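Beta-phenylalanine aminotransferase (Variovorax paradoxus, PDB 4AO9) catalyses pyridoxal-5'-phosphate-dependent transfer of the amino group of beta-phenylalanine, probably to a keto-acid acceptor as in other class-III aminotransferases. Local coordinates at residues Asp91-Tyr96 with Phe420-Leu425; Arg169-Val174 with Glu215-Glu220; Asp32-Phe37 with Phe65-Pro70; Ile113-Gly118 with Asn324-Ala329. One frame throughout, in Å; residues are numbered along the deposited sequence.

How the contacts relate
Following the chain from the N terminus, contact 3 closes first: helix 23-40 meets the loop 65-70 that leads into strand 72-77. Contact 1 opens after it, at the end of strand 88-91, and does not close until strand 420-422 near the C terminus, so it spans most of the chain. Contact 4 lies within that span, pairing helix 106-117 with the start of helix 325-337, and contact 2 lies within contact 4, joining strand 171-175 to the end of helix 207-216. No two contacts cross or touch. Contacts 1 and 3, the closest pair, have centres about 21 Å apart. Contacts 1, 3 and 4 each touch the second subunit through two or more residues, contact 2 through R170 alone.

Contact 1: Asp91-Tyr96 with Phe420-Leu425; sequences DFIAEY and FVVLSL
V422 N of strand 420-422 donates to F92 O at 2.9 Å, a bond that meets the carbonyl from above its plane and ties the strand to the turn that follows strand 88-91; V421 CA adds a CA-H...O contact to the same oxygen. D91 OD1 accepts from I93 N, an Asx turn, and from A94 N, completing an Asx motif, both on the same face of its carboxylate, fixing the peptides that present F92 and I93 to the strand. With CG1 anti to its backbone N (chi1 178°), I93 sends CD1 over the centre of the Y96 ring and to within 3.7 Å of F420 CD2. The F420 ring takes V422 CG2 over one face and Y96 CD2 at its edge, the latter 3.7 Å from F420 CD2. F92 lies alongside V421, CD2 to CG1 4.0 Å, while A94 CB rests on S424 CB at 3.9 Å. Two waters fill the polar end: one donates to D91 O and V422 O and accepts from S424 OG, the other donates to D91 OD2 and S424 OG. The side chain of Y96 lies about 6 Å from the bound pyridoxal-5'-phosphate, and T123 of the second subunit packs on it. Strand 377-381 pairs with 420-422 and touches F420, V421 and V422, strand 413-414 flanks F92 and I93, and helix 341-365 covers L423.

Contact 2: Arg169-Val174 with Glu215-Glu220; sequences RRKIVV and ERHGPE
K171 and E220 meet where two neighbouring parallel strands of the seven-stranded sheet of the PLP-binding domain begin, in the fold-type I aminotransferase architecture. K171 N donates to E220 O at 2.9 Å, the donor tilted 20° from the carbonyl plane. Water 3 also donates to E220 O, at 3.3 Å, and accepts from R170 N. R169, extended from CG to NE, runs beside the 3-10 turn 218-220, its CD 3.4 Å from P219 O, which lies over one guanidinium face and so takes no hydrogen bond. Its NH1 comes near G218 O at a poor angle; the guanidinium bonds instead to I221 O from NH1 and V253 O from NH2. A leucine in place of R169 would probably leave those two carbonyls without their donors and P219 O without its covering chain. H217 ND1 is bonded to Q213 O. Bent at chi3 and chi4, K171 lays CE 3.6 Å from E220 OE1. Its NZ makes a salt bridge to D198 and reaches E220 OE2 through water 4, which stands 2.9 Å from K171 NZ.

Contact 3: Asp32-Phe37 with Phe65-Pro70; sequences DAYRRF and FYAPFP
F37 and Y34, one helical turn apart on helix 23-40, both pack on the loop 65-70, whose A67-P68 peptide is cis. Carried on a CG anti to the backbone N (chi1 172°), the F37 ring reaches into the loop. Its CE2 lies over one face of the F69 ring, 3.7 Å from F69 CZ, while F69 O meets the F37 edge, 3.2 Å from CE2. F69 keeps CG between its backbone N and carbonyl carbon (chi1 57°), the setting from which it offers that face. F37 CZ arrives at the edge of the Y66 ring, 3.9 Å from Y66 CE2. Y34 turns its face to P68, whose CD sits 3.9 Å from the ring centroid, 11° off the normal, a CH-pi contact; Y34 OH is 3.4 Å from A67 CB and hydrogen-bonds to Q402 OE1. Exchanging Y34 for a serine would probably strip P68 of this face and leave Q402 without its phenolic partner. No hydrogen bond crosses between the segments, so the join probably rests on apolar burial and ring packing.

Contact 4: Ile113-Gly118 with Asn324-Ala329; sequences IEAMQG and NVMTMA
M116 and M326 cross at a slant between two helices whose short segments run in roughly opposite directions, at 145°, with axes 8.7 Å apart. Both chains leave with CG beside the backbone N and bend at chi3, which folds the two thioether ends over one another: M326 CE lies 3.7 Å from M116 SD, and M326 SD sits 3.8 Å from M116 CG. Beside this pair, A115 points its methyl at the other helix. A115 CB meets A329 CB at 3.8 Å and stands equally near V325 O, while V325 CG2 approaches from farther off, at 4.3 Å. The small side chains bring the backbones close, A115 CA to M326 CA being 5.7 Å. The start of helix 325-337 is set by N324, an N-cap whose OD1 accepts from T327 N at 2.8 Å, nearly straight at 177°; N324 ND2 returns a bond to T327 OG1. L128, just ahead of helix 129-139, touches A329, and that helix packs against M328. In the second subunit, V112 and M293 cover M116 and M326 respectively, placing helices 106-117 and 325-337 at the dimer interface.

Contact 1: Asp91-Tyr96 with Phe420-Leu425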
loop_
_atom_site.group_PDB
_atom_site.type_symbol
_atom_site.label_atom_id
_atom_site.label_comp_id
_atom_site.label_asym_id
_atom_site.label_seq_id
_atom_site.Cartn_x
_atom_site.Cartn_y
_atom_site.Cartn_z
ATOM N N ASP A 91 -4.115 25.549 -6.674
ATOM C CA ASP A 91 -4.525 24.199 -6.277
ATOM C C ASP A 91 -5.387 24.214 -5.011
ATOM O O ASP A 91 -4.896 24.499 -3.926
ATOM C CB ASP A 91 -3.264 23.372 -6.023
ATOM C CG ASP A 91 -3.563 21.984 -5.493
ATOM O OD1 ASP A 91 -4.706 21.510 -5.649
ATOM O OD2 ASP A 91 -2.637 21.381 -4.923
ATOM N N PHE A 92 -6.660 23.874 -5.175
ATOM C CA PHE A 92 -7.598 23.751 -4.062
ATOM C C PHE A 92 -8.037 22.315 -3.791
ATOM O O PHE A 92 -9.105 22.076 -3.235
ATOM C CB PHE A 92 -8.812 24.673 -4.283
ATOM C CG PHE A 92 -8.555 26.093 -3.892
ATOM C CD1 PHE A 92 -7.892 26.959 -4.757
ATOM C CD2 PHE A 92 -8.932 26.552 -2.629
ATOM C CE1 PHE A 92 -7.636 28.272 -4.377
ATOM C CE2 PHE A 92 -8.686 27.859 -2.249
ATOM C CZ PHE A 92 -8.031 28.717 -3.122
ATOM N N ILE A 93 -7.190 21.362 -4.160
ATOM C CA ILE A 93 -7.475 19.948 -3.866
ATOM C C ILE A 93 -6.287 19.225 -3.185
ATOM O O ILE A 93 -6.488 18.330 -2.361
ATOM C CB ILE A 93 -8.061 19.212 -5.125
ATOM C CG1 ILE A 93 -8.316 17.726 -4.856
ATOM C CG2 ILE A 93 -7.156 19.398 -6.334
ATOM C CD1 ILE A 93 -9.307 17.447 -3.711
ATOM N N ALA A 94 -5.058 19.597 -3.527
ATOM C CA ALA A 94 -3.871 19.183 -2.762
ATOM C C ALA A 94 -3.824 17.690 -2.417
ATOM O O ALA A 94 -3.763 17.306 -1.239
ATOM C CB ALA A 94 -3.724 20.063 -1.496
ATOM N N GLU A 95 -3.862 16.868 -3.467
ATOM C CA GLU A 95 -3.763 15.411 -3.373
ATOM C C GLU A 95 -4.747 14.821 -2.364
ATOM O O GLU A 95 -4.416 13.918 -1.595
ATOM C CB GLU A 95 -2.313 14.987 -3.117
ATOM C CG GLU A 95 -1.990 13.557 -3.581
ATOM C CD GLU A 95 -2.146 13.376 -5.075
ATOM O OE1 GLU A 95 -3.262 13.080 -5.536
ATOM O OE2 GLU A 95 -1.144 13.516 -5.797
ATOM N N TYR A 96 -5.967 15.352 -2.381
ATOM C CA TYR A 96 -7.054 14.815 -1.563
ATOM C C TYR A 96 -6.654 14.768 -0.090
ATOM O O TYR A 96 -6.946 13.808 0.615
ATOM C CB TYR A 96 -7.539 13.447 -2.114
ATOM C CG TYR A 96 -8.381 13.644 -3.361
ATOM C CD1 TYR A 96 -7.787 13.860 -4.611
ATOM C CD2 TYR A 96 -9.769 13.694 -3.280
ATOM C CE1 TYR A 96 -8.567 14.097 -5.753
ATOM C CE2 TYR A 96 -10.548 13.916 -4.410
ATOM C CZ TYR A 96 -9.941 14.118 -5.636
ATOM O OH TYR A 96 -10.719 14.356 -6.743
ATOM N N PHE A 420 -14.857 18.819 -3.494
ATOM C CA PHE A 420 -14.000 18.768 -2.303
ATOM C C PHE A 420 -12.910 19.836 -2.388
ATOM O O PHE A 420 -12.157 19.875 -3.360
ATOM C CB PHE A 420 -13.383 17.362 -2.238
ATOM C CG PHE A 420 -12.577 17.051 -0.996
ATOM C CD1 PHE A 420 -12.843 17.633 0.248
ATOM C CD2 PHE A 420 -11.564 16.091 -1.074
ATOM C CE1 PHE A 420 -12.085 17.265 1.388
ATOM C CE2 PHE A 420 -10.824 15.709 0.056
ATOM C CZ PHE A 420 -11.082 16.301 1.291
ATOM N N VAL A 421 -12.866 20.711 -1.383
ATOM C CA VAL A 421 -11.912 21.808 -1.295
ATOM C C VAL A 421 -10.970 21.551 -0.132
ATOM O O VAL A 421 -11.413 21.268 0.982
ATOM C CB VAL A 421 -12.650 23.148 -1.074
ATOM C CG1 VAL A 421 -11.670 24.289 -0.774
ATOM C CG2 VAL A 421 -13.504 23.473 -2.285
ATOM N N VAL A 422 -9.668 21.642 -0.399
ATOM C CA VAL A 422 -8.650 21.255 0.574
ATOM C C VAL A 422 -7.601 22.352 0.642
ATOM O O VAL A 422 -6.947 22.635 -0.363
ATOM C CB VAL A 422 -7.947 19.933 0.135
ATOM C CG1 VAL A 422 -6.814 19.548 1.086
ATOM C CG2 VAL A 422 -8.948 18.779 0.010
ATOM N N LEU A 423 -7.436 22.962 1.811
ATOM C CA LEU A 423 -6.378 23.955 1.982
ATOM C C LEU A 423 -5.036 23.272 2.208
ATOM O O LEU A 423 -4.953 22.195 2.822
ATOM C CB LEU A 423 -6.702 24.914 3.137
ATOM C CG LEU A 423 -7.551 26.163 2.848
ATOM C CD1 LEU A 423 -8.535 26.059 1.656
ATOM C CD2 LEU A 423 -8.229 26.662 4.102
ATOM N N SER A 424 -3.991 23.878 1.656
ATOM C CA SER A 424 -2.614 23.474 1.909
ATOM C C SER A 424 -1.820 24.679 2.408
ATOM O O SER A 424 -2.260 25.827 2.247
ATOM C CB SER A 424 -1.991 22.872 0.646
ATOM O OG SER A 424 -2.068 23.782 -0.441
ATOM N N LEU A 425 -0.652 24.427 2.994
ATOM C CA LEU A 425 0.111 25.503 3.636
ATOM C C LEU A 425 0.535 26.668 2.730
ATOM O O LEU A 425 0.524 27.801 3.196
ATOM C CB LEU A 425 1.323 24.949 4.385
ATOM C CG LEU A 425 1.036 24.009 5.555
ATOM C CD1 LEU A 425 2.314 23.318 5.989
ATOM C CD2 LEU A 425 0.387 24.748 6.734
HETATM O O HOH W 1 -4.586 23.678 -1.395
HETATM O O HOH W 2 -0.999 22.606 -2.915
#

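Contact 2: Arg169-Val174 with Glu215-Glu220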
loop_
_atom_site.group_PDB
_atom_site.type_symbol
_atom_site.label_atom_id
_atom_site.label_comp_id
_atom_site.label_asym_id
_atom_site.label_seq_id
_atom_site.Cartn_x
_atom_site.Cartn_y
_atom_site.Cartn_z
ATOM N N ARG A 169 -14.351 -12.107 17.636
ATOM C CA ARG A 169 -15.665 -11.890 17.012
ATOM C C ARG A 169 -15.480 -11.534 15.544
ATOM O O ARG A 169 -14.367 -11.224 15.119
ATOM C CB ARG A 169 -16.434 -10.760 17.711
ATOM C CG ARG A 169 -16.627 -10.959 19.216
ATOM C CD ARG A 169 -17.157 -9.685 19.822
ATOM N NE ARG A 169 -17.372 -9.820 21.260
ATOM C CZ ARG A 169 -18.024 -8.925 21.989
ATOM N NH1 ARG A 169 -18.525 -7.831 21.418
ATOM N NH2 ARG A 169 -18.199 -9.145 23.288
ATOM N N ARG A 170 -16.566 -11.556 14.779
ATOM C CA ARG A 170 -16.455 -11.378 13.315
ATOM C C ARG A 170 -17.178 -10.183 12.707
ATOM O O ARG A 170 -16.841 -9.761 11.609
ATOM C CB ARG A 170 -16.970 -12.623 12.579
ATOM C CG ARG A 170 -16.456 -13.949 13.099
ATOM C CD ARG A 170 -14.974 -14.066 12.920
ATOM N NE ARG A 170 -14.595 -14.006 11.512
ATOM C CZ ARG A 170 -13.354 -13.818 11.081
ATOM N NH1 ARG A 170 -12.355 -13.664 11.947
ATOM N NH2 ARG A 170 -13.109 -13.791 9.779
ATOM N N LYS A 171 -18.199 -9.662 13.383
ATOM C CA LYS A 171 -19.037 -8.647 12.761
ATOM C C LYS A 171 -18.435 -7.259 12.914
ATOM O O LYS A 171 -17.924 -6.901 13.977
ATOM C CB LYS A 171 -20.452 -8.709 13.328
ATOM C CG LYS A 171 -21.453 -7.938 12.495
ATOM C CD LYS A 171 -22.883 -8.086 13.001
ATOM C CE LYS A 171 -23.421 -9.512 12.863
ATOM N NZ LYS A 171 -23.615 -9.966 11.444
ATOM N N ILE A 172 -18.489 -6.476 11.842
ATOM C CA ILE A 172 -17.892 -5.146 11.808
ATOM C C ILE A 172 -18.980 -4.121 11.501
ATOM O O ILE A 172 -19.649 -4.218 10.477
ATOM C CB ILE A 172 -16.801 -5.063 10.728
ATOM C CG1 ILE A 172 -15.697 -6.086 11.019
ATOM C CG2 ILE A 172 -16.246 -3.623 10.638
ATOM C CD1 ILE A 172 -14.715 -6.260 9.862
ATOM N N VAL A 173 -19.186 -3.162 12.404
ATOM C CA VAL A 173 -20.117 -2.064 12.154
ATOM C C VAL A 173 -19.406 -0.921 11.445
ATOM O O VAL A 173 -18.363 -0.445 11.892
ATOM C CB VAL A 173 -20.762 -1.575 13.473
ATOM C CG1 VAL A 173 -21.582 -0.305 13.246
ATOM C CG2 VAL A 173 -21.637 -2.667 14.070
ATOM N N VAL A 174 -19.978 -0.524 10.313
ATOM C CA VAL A 174 -19.529 0.639 9.545
ATOM C C VAL A 174 -20.751 1.487 9.206
ATOM O O VAL A 174 -21.894 1.111 9.527
ATOM C CB VAL A 174 -18.799 0.221 8.239
ATOM C CG1 VAL A 174 -17.441 -0.418 8.571
ATOM C CG2 VAL A 174 -19.675 -0.711 7.380
ATOM N N GLU A 215 -26.322 -2.776 20.329
ATOM C CA GLU A 215 -26.773 -3.569 21.483
ATOM C C GLU A 215 -27.434 -4.883 21.045
ATOM O O GLU A 215 -27.170 -5.947 21.621
ATOM C CB GLU A 215 -27.725 -2.757 22.372
ATOM C CG GLU A 215 -27.068 -1.579 23.091
ATOM C CD GLU A 215 -28.078 -0.703 23.821
ATOM O OE1 GLU A 215 -28.997 -1.259 24.462
ATOM O OE2 GLU A 215 -27.951 0.538 23.761
ATOM N N ARG A 216 -28.270 -4.807 20.006
ATOM C CA ARG A 216 -28.975 -5.992 19.510
ATOM C C ARG A 216 -28.015 -7.091 19.052
ATOM O O ARG A 216 -28.252 -8.269 19.303
ATOM C CB ARG A 216 -29.910 -5.611 18.363
ATOM C CG ARG A 216 -30.686 -6.776 17.752
ATOM C CD ARG A 216 -31.567 -6.263 16.612
ATOM N NE ARG A 216 -32.101 -7.354 15.800
ATOM C CZ ARG A 216 -32.160 -7.351 14.467
ATOM N NH1 ARG A 216 -31.703 -6.319 13.764
ATOM N NH2 ARG A 216 -32.671 -8.398 13.827
ATOM N N HIS A 217 -26.932 -6.695 18.386
ATOM C CA HIS A 217 -25.963 -7.659 17.869
ATOM C C HIS A 217 -24.708 -7.730 18.732
ATOM O O HIS A 217 -23.667 -8.223 18.269
ATOM C CB HIS A 217 -25.522 -7.281 16.452
ATOM C CG HIS A 217 -26.628 -7.231 15.447
ATOM N ND1 HIS A 217 -27.369 -6.092 15.217
ATOM C CD2 HIS A 217 -27.076 -8.158 14.567
ATOM C CE1 HIS A 217 -28.242 -6.324 14.254
ATOM N NE2 HIS A 217 -28.092 -7.572 13.848
ATOM N N GLY A 218 -24.797 -7.246 19.973
ATOM C CA GLY A 218 -23.623 -7.049 20.822
ATOM C C GLY A 218 -22.532 -8.111 20.789
ATOM O O GLY A 218 -21.370 -7.808 20.480
ATOM N N PRO A 219 -22.887 -9.371 21.090
ATOM C CA PRO A 219 -21.883 -10.426 21.218
ATOM C C PRO A 219 -21.148 -10.735 19.914
ATOM O O PRO A 219 -20.067 -11.344 19.943
ATOM C CB PRO A 219 -22.707 -11.645 21.663
ATOM C CG PRO A 219 -23.914 -11.054 22.310
ATOM C CD PRO A 219 -24.227 -9.838 21.503
ATOM N N GLU A 220 -21.715 -10.315 18.789
ATOM C CA GLU A 220 -21.092 -10.586 17.493
ATOM C C GLU A 220 -20.141 -9.506 17.025
ATOM O O GLU A 220 -19.356 -9.734 16.090
ATOM C CB GLU A 220 -22.162 -10.773 16.414
ATOM C CG GLU A 220 -23.028 -12.002 16.609
ATOM C CD GLU A 220 -23.990 -12.200 15.450
ATOM O OE1 GLU A 220 -25.017 -11.512 15.425
ATOM O OE2 GLU A 220 -23.683 -13.030 14.567
HETATM O O HOH W 3 -18.988 -12.952 15.519
HETATM O O HOH W 4 -24.746 -12.538 11.929
#

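Contact 3: Asp32-Phe37 with Phe65-Pro70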
loop_
_atom_site.group_PDB
_atom_site.type_symbol
_atom_site.label_atom_id
_atom_site.label_comp_id
_atom_site.label_asym_id
_atom_site.label_seq_id
_atom_site.Cartn_x
_atom_site.Cartn_y
_atom_site.Cartn_z
ATOM N N ASP A 32 -21.548 22.745 -23.762
ATOM C CA ASP A 32 -20.694 23.892 -24.030
ATOM C C ASP A 32 -19.393 23.836 -23.207
ATOM O O ASP A 32 -18.310 24.063 -23.740
ATOM C CB ASP A 32 -21.472 25.191 -23.762
ATOM C CG ASP A 32 -20.632 26.426 -23.972
ATOM O OD1 ASP A 32 -20.294 26.730 -25.139
ATOM O OD2 ASP A 32 -20.309 27.095 -22.970
ATOM N N ALA A 33 -19.506 23.516 -21.917
ATOM C CA ALA A 33 -18.330 23.416 -21.046
ATOM C C ALA A 33 -17.364 22.323 -21.516
ATOM O O ALA A 33 -16.141 22.530 -21.533
ATOM C CB ALA A 33 -18.749 23.185 -19.596
ATOM N N TYR A 34 -17.921 21.175 -21.908
ATOM C CA TYR A 34 -17.120 20.072 -22.454
ATOM C C TYR A 34 -16.342 20.529 -23.689
ATOM O O TYR A 34 -15.147 20.257 -23.814
ATOM C CB TYR A 34 -17.992 18.871 -22.823
ATOM C CG TYR A 34 -18.327 17.888 -21.706
ATOM C CD1 TYR A 34 -18.559 18.313 -20.396
ATOM C CD2 TYR A 34 -18.460 16.525 -21.987
ATOM C CE1 TYR A 34 -18.897 17.396 -19.389
ATOM C CE2 TYR A 34 -18.791 15.605 -20.998
ATOM C CZ TYR A 34 -19.019 16.046 -19.701
ATOM O OH TYR A 34 -19.355 15.126 -18.732
ATOM N N ARG A 35 -17.019 21.236 -24.595
ATOM C CA ARG A 35 -16.366 21.687 -25.824
ATOM C C ARG A 35 -15.226 22.659 -25.552
ATOM O O ARG A 35 -14.134 22.515 -26.112
ATOM C CB ARG A 35 -17.368 22.321 -26.797
ATOM C CG ARG A 35 -16.723 22.702 -28.128
ATOM C CD ARG A 35 -17.578 23.643 -28.964
ATOM N NE ARG A 35 -17.869 24.923 -28.314
ATOM C CZ ARG A 35 -16.983 25.893 -28.091
ATOM N NH1 ARG A 35 -15.706 25.743 -28.432
ATOM N NH2 ARG A 35 -17.377 27.015 -27.501
ATOM N N ARG A 36 -15.481 23.656 -24.707
ATOM C CA ARG A 36 -14.473 24.655 -24.378
ATOM C C ARG A 36 -13.272 24.008 -23.676
ATOM O O ARG A 36 -12.120 24.313 -23.994
ATOM C CB ARG A 36 -15.074 25.782 -23.533
ATOM C CG ARG A 36 -15.920 26.780 -24.335
ATOM C CD ARG A 36 -16.381 27.969 -23.488
ATOM N NE ARG A 36 -17.517 27.635 -22.623
ATOM C CZ ARG A 36 -17.425 27.335 -21.329
ATOM N NH1 ARG A 36 -16.241 27.325 -20.721
ATOM N NH2 ARG A 36 -18.521 27.044 -20.637
ATOM N N PHE A 37 -13.560 23.105 -22.743
ATOM C CA PHE A 37 -12.519 22.350 -22.045
ATOM C C PHE A 37 -11.676 21.537 -23.033
ATOM O O PHE A 37 -10.440 21.577 -22.991
ATOM C CB PHE A 37 -13.170 21.455 -20.983
ATOM C CG PHE A 37 -12.222 20.476 -20.328
ATOM C CD1 PHE A 37 -11.478 20.847 -19.213
ATOM C CD2 PHE A 37 -12.081 19.195 -20.840
ATOM C CE1 PHE A 37 -10.600 19.943 -18.611
ATOM C CE2 PHE A 37 -11.204 18.285 -20.252
ATOM C CZ PHE A 37 -10.469 18.663 -19.130
ATOM N N PHE A 65 -10.217 10.381 -12.666
ATOM C CA PHE A 65 -10.901 10.454 -13.952
ATOM C C PHE A 65 -12.150 11.321 -13.891
ATOM O O PHE A 65 -12.950 11.218 -12.962
ATOM C CB PHE A 65 -11.297 9.075 -14.486
ATOM C CG PHE A 65 -11.978 9.153 -15.824
ATOM C CD1 PHE A 65 -13.359 9.319 -15.912
ATOM C CD2 PHE A 65 -11.229 9.128 -16.992
ATOM C CE1 PHE A 65 -13.989 9.435 -17.155
ATOM C CE2 PHE A 65 -11.854 9.247 -18.244
ATOM C CZ PHE A 65 -13.233 9.407 -18.315
ATOM N N TYR A 66 -12.307 12.172 -14.900
ATOM C CA TYR A 66 -13.578 12.853 -15.137
ATOM C C TYR A 66 -13.773 13.043 -16.634
ATOM O O TYR A 66 -12.797 13.074 -17.405
ATOM C CB TYR A 66 -13.664 14.199 -14.396
ATOM C CG TYR A 66 -12.444 15.071 -14.564
ATOM C CD1 TYR A 66 -11.357 14.946 -13.689
ATOM C CD2 TYR A 66 -12.358 16.020 -15.597
ATOM C CE1 TYR A 66 -10.218 15.720 -13.828
ATOM C CE2 TYR A 66 -11.207 16.809 -15.741
ATOM C CZ TYR A 66 -10.144 16.655 -14.852
ATOM O OH TYR A 66 -9.010 17.428 -14.980
ATOM N N ALA A 67 -15.037 13.154 -17.041
ATOM C CA ALA A 67 -15.381 13.368 -18.438
ATOM C C ALA A 67 -15.204 14.840 -18.825
ATOM O O ALA A 67 -15.327 15.722 -17.977
ATOM C CB ALA A 67 -16.806 12.899 -18.696
ATOM N N PRO A 68 -14.914 15.119 -20.108
ATOM C CA PRO A 68 -14.747 14.144 -21.189
ATOM C C PRO A 68 -13.428 13.368 -21.114
ATOM O O PRO A 68 -13.350 12.237 -21.610
ATOM C CB PRO A 68 -14.830 15.005 -22.453
ATOM C CG PRO A 68 -14.359 16.345 -22.035
ATOM C CD PRO A 68 -14.821 16.508 -20.597
ATOM N N PHE A 69 -12.422 13.974 -20.480
ATOM C CA PHE A 69 -11.134 13.340 -20.172
ATOM C C PHE A 69 -10.462 14.201 -19.107
ATOM O O PHE A 69 -10.735 15.392 -19.024
ATOM C CB PHE A 69 -10.227 13.236 -21.414
ATOM C CG PHE A 69 -9.944 14.557 -22.067
ATOM C CD1 PHE A 69 -10.792 15.056 -23.049
ATOM C CD2 PHE A 69 -8.840 15.321 -21.688
ATOM C CE1 PHE A 69 -10.547 16.287 -23.644
ATOM C CE2 PHE A 69 -8.587 16.563 -22.276
ATOM C CZ PHE A 69 -9.450 17.048 -23.264
ATOM N N PRO A 70 -9.588 13.601 -18.281
ATOM C CA PRO A 70 -8.919 14.393 -17.248
ATOM C C PRO A 70 -7.716 15.141 -17.797
ATOM O O PRO A 70 -7.041 14.652 -18.714
ATOM C CB PRO A 70 -8.476 13.336 -16.231
ATOM C CG PRO A 70 -8.272 12.096 -17.067
ATOM C CD PRO A 70 -9.369 12.155 -18.096
#

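Contact 4: Ile113-Gly118 with Asn324-Ala329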
loop_
_atom_site.group_PDB
_atom_site.type_symbol
_atom_site.label_atom_id
_atom_site.label_comp_id
_atom_site.label_asym_id
_atom_site.label_seq_id
_atom_site.Cartn_x
_atom_site.Cartn_y
_atom_site.Cartn_z
ATOM N N ILE A 113 16.178 13.551 -0.134
ATOM C CA ILE A 113 17.522 13.481 -0.721
ATOM C C ILE A 113 18.547 12.964 0.296
ATOM O O ILE A 113 19.347 12.077 -0.018
ATOM C CB ILE A 113 17.952 14.849 -1.303
ATOM C CG1 ILE A 113 17.122 15.162 -2.550
ATOM C CG2 ILE A 113 19.467 14.887 -1.604
ATOM C CD1 ILE A 113 17.333 16.555 -3.124
ATOM N N GLU A 114 18.520 13.513 1.506
ATOM C CA GLU A 114 19.435 13.057 2.552
ATOM C C GLU A 114 19.235 11.567 2.867
ATOM O O GLU A 114 20.211 10.833 3.025
ATOM C CB GLU A 114 19.315 13.904 3.823
ATOM C CG GLU A 114 20.295 13.482 4.917
ATOM C CD GLU A 114 20.300 14.389 6.144
ATOM O OE1 GLU A 114 19.580 15.418 6.166
ATOM O OE2 GLU A 114 21.049 14.062 7.094
ATOM N N ALA A 115 17.978 11.123 2.941
ATOM C CA ALA A 115 17.698 9.701 3.170
ATOM C C ALA A 115 18.269 8.831 2.053
ATOM O O ALA A 115 18.913 7.809 2.327
ATOM C CB ALA A 115 16.207 9.459 3.326
ATOM N N MET A 116 18.053 9.237 0.801
ATOM C CA MET A 116 18.559 8.459 -0.340
ATOM C C MET A 116 20.081 8.370 -0.317
ATOM O O MET A 116 20.652 7.323 -0.627
ATOM C CB MET A 116 18.084 9.031 -1.680
ATOM C CG MET A 116 16.590 8.927 -1.883
ATOM S SD MET A 116 16.094 9.182 -3.597
ATOM C CE MET A 116 16.253 7.512 -4.239
ATOM N N GLN A 117 20.740 9.452 0.084
ATOM C CA GLN A 117 22.198 9.463 0.176
ATOM C C GLN A 117 22.774 8.493 1.212
ATOM O O GLN A 117 23.914 8.038 1.072
ATOM C CB GLN A 117 22.692 10.890 0.411
ATOM C CG GLN A 117 22.477 11.773 -0.818
ATOM C CD GLN A 117 22.745 13.240 -0.556
ATOM O OE1 GLN A 117 22.783 13.690 0.588
ATOM N NE2 GLN A 117 22.931 13.996 -1.628
ATOM N N GLY A 118 21.988 8.188 2.238
ATOM C CA GLY A 118 22.357 7.196 3.241
ATOM C C GLY A 118 22.080 5.761 2.832
ATOM O O GLY A 118 22.428 4.833 3.553
ATOM N N ASN A 324 10.131 2.243 4.989
ATOM C CA ASN A 324 11.149 2.736 4.068
ATOM C C ASN A 324 11.688 4.090 4.501
ATOM O O ASN A 324 10.931 4.940 4.966
ATOM C CB ASN A 324 10.626 2.757 2.634
ATOM C CG ASN A 324 9.769 3.948 2.346
ATOM O OD1 ASN A 324 10.268 5.046 2.059
ATOM N ND2 ASN A 324 8.450 3.743 2.393
ATOM N N VAL A 325 12.998 4.280 4.357
ATOM C CA VAL A 325 13.642 5.467 4.907
ATOM C C VAL A 325 13.178 6.775 4.298
ATOM O O VAL A 325 13.218 7.811 4.960
ATOM C CB VAL A 325 15.192 5.400 4.850
ATOM C CG1 VAL A 325 15.717 4.336 5.784
ATOM C CG2 VAL A 325 15.691 5.208 3.423
ATOM N N MET A 326 12.734 6.745 3.042
ATOM C CA MET A 326 12.289 7.989 2.413
ATOM C C MET A 326 10.994 8.505 3.037
ATOM O O MET A 326 10.895 9.681 3.376
ATOM C CB MET A 326 12.163 7.792 0.906
ATOM C CG MET A 326 13.533 7.588 0.254
ATOM S SD MET A 326 13.413 6.926 -1.406
ATOM C CE MET A 326 12.744 8.352 -2.267
ATOM N N THR A 327 10.018 7.619 3.199
ATOM C CA THR A 327 8.784 7.958 3.916
ATOM C C THR A 327 9.062 8.383 5.357
ATOM O O THR A 327 8.519 9.381 5.824
ATOM C CB THR A 327 7.778 6.785 3.904
ATOM O OG1 THR A 327 7.412 6.502 2.539
ATOM C CG2 THR A 327 6.515 7.107 4.728
ATOM N N MET A 328 9.905 7.635 6.057
ATOM C CA MET A 328 10.199 7.949 7.460
ATOM C C MET A 328 10.839 9.335 7.577
ATOM O O MET A 328 10.490 10.109 8.471
ATOM C CB MET A 328 11.110 6.893 8.096
ATOM C CG MET A 328 10.563 5.453 8.085
ATOM S SD MET A 328 9.052 5.128 9.019
ATOM C CE MET A 328 7.787 5.237 7.750
ATOM N N ALA A 329 11.761 9.646 6.669
ATOM C CA ALA A 329 12.424 10.950 6.667
ATOM C C ALA A 329 11.448 12.069 6.300
ATOM O O ALA A 329 11.402 13.111 6.969
ATOM C CB ALA A 329 13.610 10.932 5.709
#